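Local coordinates for Afp3 (Serratia entomophila, PDB 6RBN), which probably forms the contractile sheath around the inner tube of the anti-feeding prophage, a phage-tail-like injection system, here in its extended state, at residues A292-V306 / V321-S335. Residues are numbered along the deposited sequence; the frame is centred on the assembly and turned at random.
Sequences ANVVLNGVSDVSVRV and VIRHFSDRGLVVWGS
A two-stranded antiparallel hairpin, strands 322-325 and 329-332, is flanked by segment 292-306, mostly loop with a short strand at 301-302, which bonds to it through a single beta bridge between V295 and V331. L296 N donates to L330 O at 2.8 Å, nearly straight at 169°, and V332 N returns a weak bond to V294 O. Beyond the bridge the segment bows around the end of L330, whose side chain is gripped from several directions: CD1 meets V299 CG2 at 3.8 Å and the carbonyl of S300, while CD2 packs 3.7 Å from V302 CG1, the two side chains running antiparallel alongside one another. I322 CG2 sits between L296 and V302, 3.9 Å from both L296 CD1 and V302 CG1, with L296 lying nearly perpendicular to it. Farther along, V306 spreads its branched end over V321 CG1. On the polar flank the R305 chain, bent at chi3 (68°), brings NH1 above one face of the H324 ring, toward its rim, while H324 ND1 lies at the edge of the guanidinium, the planes 58° apart; R305 NH2 is hydrogen-bonded to the carbonyl O of Q96 of the neighbouring Afp2 chain. On the far side of the hairpin R328 NH2 lies 2.9 Å from N293 O, with V331 CG2 covering the centre of the guanidinium face. Helix 271-284 backs V294 and L296. The arrangement is an antiparallel beta hairpin with a classic bulge, R328 and G329 opposing F325, joined by one bridge to the preceding chain in the subtilisin-like region of the phage tail sheath family.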
# COMPACT_ATOMS: atom_id res chain seq x y z
N ALA D 292 -53.54 -0.98 -37.93
CA ALA D 292 -54.56 -0.33 -38.75
C ALA D 292 -54.02 0.79 -39.64
O ALA D 292 -54.73 1.77 -39.88
CB ALA D 292 -55.68 0.19 -37.87
N ASN D 293 -52.77 0.69 -40.10
CA ASN D 293 -52.33 1.51 -41.22
C ASN D 293 -51.46 0.71 -42.18
O ASN D 293 -50.63 1.29 -42.88
CB ASN D 293 -51.55 2.75 -40.78
CG ASN D 293 -52.45 3.89 -40.38
OD1 ASN D 293 -53.45 4.15 -41.03
ND2 ASN D 293 -52.08 4.60 -39.33
N VAL D 294 -51.63 -0.58 -42.23
CA VAL D 294 -50.81 -1.44 -43.07
C VAL D 294 -51.43 -1.52 -44.45
O VAL D 294 -52.63 -1.79 -44.59
CB VAL D 294 -50.65 -2.83 -42.42
CG1 VAL D 294 -49.79 -3.73 -43.29
CG2 VAL D 294 -50.07 -2.70 -41.03
N VAL D 295 -50.62 -1.29 -45.47
CA VAL D 295 -51.06 -1.41 -46.85
C VAL D 295 -50.98 -2.87 -47.25
O VAL D 295 -49.94 -3.51 -47.08
CB VAL D 295 -50.21 -0.53 -47.78
CG1 VAL D 295 -50.62 -0.72 -49.22
CG2 VAL D 295 -50.34 0.93 -47.38
N LEU D 296 -52.08 -3.41 -47.77
CA LEU D 296 -52.17 -4.82 -48.09
C LEU D 296 -51.41 -5.12 -49.37
O LEU D 296 -51.73 -4.57 -50.43
CB LEU D 296 -53.63 -5.24 -48.22
CG LEU D 296 -54.49 -5.06 -46.97
CD1 LEU D 296 -55.94 -5.37 -47.26
CD2 LEU D 296 -53.98 -5.92 -45.84
N ASN D 297 -50.40 -5.99 -49.28
CA ASN D 297 -49.66 -6.41 -50.46
C ASN D 297 -50.46 -7.44 -51.24
O ASN D 297 -51.42 -8.02 -50.75
CB ASN D 297 -48.31 -7.00 -50.07
CG ASN D 297 -47.38 -5.98 -49.47
OD1 ASN D 297 -47.30 -4.84 -49.93
ND2 ASN D 297 -46.66 -6.37 -48.42
N GLY D 298 -50.04 -7.67 -52.48
CA GLY D 298 -50.75 -8.65 -53.28
C GLY D 298 -51.90 -8.04 -54.04
O GLY D 298 -51.76 -7.57 -55.17
N VAL D 299 -53.07 -8.07 -53.40
CA VAL D 299 -54.38 -7.71 -53.94
C VAL D 299 -54.45 -6.31 -54.53
O VAL D 299 -53.64 -5.44 -54.21
CB VAL D 299 -55.43 -7.86 -52.83
CG1 VAL D 299 -55.49 -9.29 -52.38
CG2 VAL D 299 -55.07 -6.97 -51.67
N SER D 300 -55.44 -6.09 -55.39
CA SER D 300 -55.59 -4.83 -56.12
C SER D 300 -56.73 -3.98 -55.57
O SER D 300 -56.52 -2.81 -55.24
CB SER D 300 -55.82 -5.12 -57.61
OG SER D 300 -57.05 -5.79 -57.81
N ASP D 301 -57.94 -4.53 -55.48
CA ASP D 301 -59.11 -3.73 -55.14
C ASP D 301 -60.09 -4.56 -54.33
O ASP D 301 -60.16 -5.78 -54.47
CB ASP D 301 -59.78 -3.19 -56.41
CG ASP D 301 -60.76 -2.06 -56.13
OD1 ASP D 301 -60.91 -1.66 -54.95
OD2 ASP D 301 -61.38 -1.57 -57.09
N VAL D 302 -60.85 -3.88 -53.47
CA VAL D 302 -61.90 -4.50 -52.68
C VAL D 302 -63.15 -4.69 -53.53
O VAL D 302 -63.25 -4.14 -54.63
CB VAL D 302 -62.22 -3.66 -51.42
CG1 VAL D 302 -61.06 -3.67 -50.47
CG2 VAL D 302 -62.56 -2.24 -51.82
N SER D 303 -64.10 -5.47 -53.02
CA SER D 303 -65.33 -5.72 -53.77
C SER D 303 -66.32 -4.58 -53.63
O SER D 303 -67.10 -4.32 -54.55
CB SER D 303 -65.96 -7.03 -53.31
OG SER D 303 -66.43 -6.92 -51.98
N VAL D 304 -66.34 -3.90 -52.48
CA VAL D 304 -67.23 -2.78 -52.22
C VAL D 304 -66.40 -1.61 -51.74
O VAL D 304 -65.69 -1.73 -50.73
CB VAL D 304 -68.31 -3.13 -51.18
CG1 VAL D 304 -69.12 -1.90 -50.83
CG2 VAL D 304 -69.23 -4.22 -51.70
N ARG D 305 -66.47 -0.49 -52.45
CA ARG D 305 -65.78 0.72 -52.02
C ARG D 305 -66.65 1.42 -50.98
O ARG D 305 -67.73 1.91 -51.29
CB ARG D 305 -65.49 1.63 -53.21
CG ARG D 305 -64.54 1.03 -54.21
CD ARG D 305 -64.29 1.97 -55.36
NE ARG D 305 -63.54 3.15 -54.94
CZ ARG D 305 -62.22 3.24 -54.96
NH1 ARG D 305 -61.50 2.22 -55.41
NH2 ARG D 305 -61.62 4.35 -54.55
N VAL D 306 -66.17 1.46 -49.74
CA VAL D 306 -66.96 1.90 -48.60
C VAL D 306 -66.74 3.38 -48.37
O VAL D 306 -65.60 3.85 -48.28
CB VAL D 306 -66.61 1.07 -47.35
CG1 VAL D 306 -67.33 1.59 -46.14
CG2 VAL D 306 -66.96 -0.38 -47.58
N VAL D 321 -63.30 -1.48 -41.36
CA VAL D 321 -63.41 -1.48 -42.82
C VAL D 321 -62.03 -1.42 -43.47
O VAL D 321 -61.15 -0.65 -43.06
CB VAL D 321 -64.30 -0.31 -43.26
CG1 VAL D 321 -64.41 -0.26 -44.74
CG2 VAL D 321 -65.67 -0.43 -42.62
N ILE D 322 -61.83 -2.25 -44.49
CA ILE D 322 -60.70 -2.14 -45.41
C ILE D 322 -61.03 -1.02 -46.40
O ILE D 322 -61.94 -1.17 -47.22
CB ILE D 322 -60.45 -3.46 -46.15
CG1 ILE D 322 -60.30 -4.62 -45.18
CG2 ILE D 322 -59.22 -3.33 -47.02
CD1 ILE D 322 -59.14 -4.50 -44.26
N ARG D 323 -60.30 0.08 -46.32
CA ARG D 323 -60.56 1.25 -47.15
C ARG D 323 -59.56 1.33 -48.29
O ARG D 323 -58.47 0.75 -48.24
CB ARG D 323 -60.48 2.53 -46.31
CG ARG D 323 -61.57 2.67 -45.28
CD ARG D 323 -62.91 2.96 -45.93
NE ARG D 323 -62.88 4.21 -46.67
CZ ARG D 323 -63.13 5.40 -46.13
NH1 ARG D 323 -63.43 5.50 -44.85
NH2 ARG D 323 -63.09 6.49 -46.88
N HIS D 324 -59.94 2.07 -49.33
CA HIS D 324 -59.06 2.35 -50.45
C HIS D 324 -58.69 3.83 -50.45
O HIS D 324 -59.58 4.69 -50.49
CB HIS D 324 -59.70 1.98 -51.78
CG HIS D 324 -58.78 2.13 -52.96
ND1 HIS D 324 -58.60 3.32 -53.62
CD2 HIS D 324 -57.98 1.23 -53.57
CE1 HIS D 324 -57.73 3.15 -54.60
NE2 HIS D 324 -57.34 1.89 -54.59
N PHE D 325 -57.40 4.11 -50.40
CA PHE D 325 -56.87 5.46 -50.54
C PHE D 325 -56.07 5.51 -51.84
O PHE D 325 -55.35 4.56 -52.16
CB PHE D 325 -56.00 5.84 -49.35
CG PHE D 325 -56.77 5.94 -48.06
CD1 PHE D 325 -57.50 7.08 -47.77
CD2 PHE D 325 -56.77 4.90 -47.16
CE1 PHE D 325 -58.21 7.17 -46.59
CE2 PHE D 325 -57.48 4.99 -45.98
CZ PHE D 325 -58.20 6.13 -45.70
N SER D 326 -56.22 6.61 -52.58
CA SER D 326 -55.68 6.66 -53.94
C SER D 326 -54.16 6.74 -53.94
O SER D 326 -53.50 6.19 -54.83
CB SER D 326 -56.27 7.86 -54.68
OG SER D 326 -55.84 9.07 -54.10
N ASP D 327 -53.58 7.43 -52.95
CA ASP D 327 -52.13 7.55 -52.91
C ASP D 327 -51.47 6.31 -52.32
O ASP D 327 -50.30 6.03 -52.62
CB ASP D 327 -51.74 8.81 -52.12
CG ASP D 327 -52.37 8.87 -50.75
OD1 ASP D 327 -53.24 8.02 -50.44
OD2 ASP D 327 -52.00 9.76 -49.96
N ARG D 328 -52.19 5.57 -51.49
CA ARG D 328 -51.58 4.47 -50.75
C ARG D 328 -51.99 3.09 -51.26
O ARG D 328 -51.13 2.21 -51.36
CB ARG D 328 -51.94 4.58 -49.26
CG ARG D 328 -51.43 5.84 -48.62
CD ARG D 328 -51.81 5.92 -47.16
NE ARG D 328 -51.08 4.95 -46.35
CZ ARG D 328 -51.34 4.70 -45.07
NH1 ARG D 328 -52.33 5.34 -44.46
NH2 ARG D 328 -50.62 3.81 -44.41
N GLY D 329 -53.26 2.88 -51.57
CA GLY D 329 -53.72 1.58 -52.01
C GLY D 329 -54.83 1.04 -51.14
O GLY D 329 -55.82 1.75 -50.89
N LEU D 330 -54.69 -0.19 -50.65
CA LEU D 330 -55.68 -0.79 -49.76
C LEU D 330 -55.11 -0.79 -48.35
O LEU D 330 -54.15 -1.51 -48.07
CB LEU D 330 -56.04 -2.21 -50.20
CG LEU D 330 -56.82 -2.32 -51.50
CD1 LEU D 330 -57.06 -3.78 -51.83
CD2 LEU D 330 -58.12 -1.58 -51.38
N VAL D 331 -55.72 -0.01 -47.47
CA VAL D 331 -55.24 0.17 -46.10
C VAL D 331 -56.30 -0.38 -45.16
O VAL D 331 -57.48 -0.04 -45.28
CB VAL D 331 -54.96 1.65 -45.81
CG1 VAL D 331 -54.52 1.85 -44.38
CG2 VAL D 331 -53.91 2.19 -46.76
N VAL D 332 -55.89 -1.25 -44.24
CA VAL D 332 -56.79 -1.67 -43.18
C VAL D 332 -57.02 -0.48 -42.24
O VAL D 332 -56.10 0.25 -41.88
CB VAL D 332 -56.22 -2.91 -42.45
CG1 VAL D 332 -54.81 -2.69 -41.95
CG2 VAL D 332 -57.13 -3.32 -41.30
N TRP D 333 -58.29 -0.25 -41.91
CA TRP D 333 -58.67 1.05 -41.37
C TRP D 333 -59.70 0.82 -40.27
O TRP D 333 -60.91 0.78 -40.54
CB TRP D 333 -59.21 1.94 -42.48
CG TRP D 333 -59.34 3.38 -42.17
CD1 TRP D 333 -60.48 4.06 -41.93
CD2 TRP D 333 -58.28 4.34 -42.11
NE1 TRP D 333 -60.21 5.39 -41.71
CE2 TRP D 333 -58.86 5.58 -41.81
CE3 TRP D 333 -56.89 4.26 -42.26
CZ2 TRP D 333 -58.10 6.73 -41.66
CZ3 TRP D 333 -56.15 5.41 -42.12
CH2 TRP D 333 -56.75 6.63 -41.82
N GLY D 334 -59.23 0.69 -39.04
CA GLY D 334 -60.08 0.37 -37.91
C GLY D 334 -59.43 -0.66 -37.01
O GLY D 334 -58.89 -1.65 -37.49
N SER D 335 -59.49 -0.44 -35.70
CA SER D 335 -58.84 -1.33 -34.74
C SER D 335 -59.72 -1.55 -33.51
O SER D 335 -59.27 -1.47 -32.37
CB SER D 335 -57.48 -0.78 -34.33
OG SER D 335 -57.63 0.42 -33.60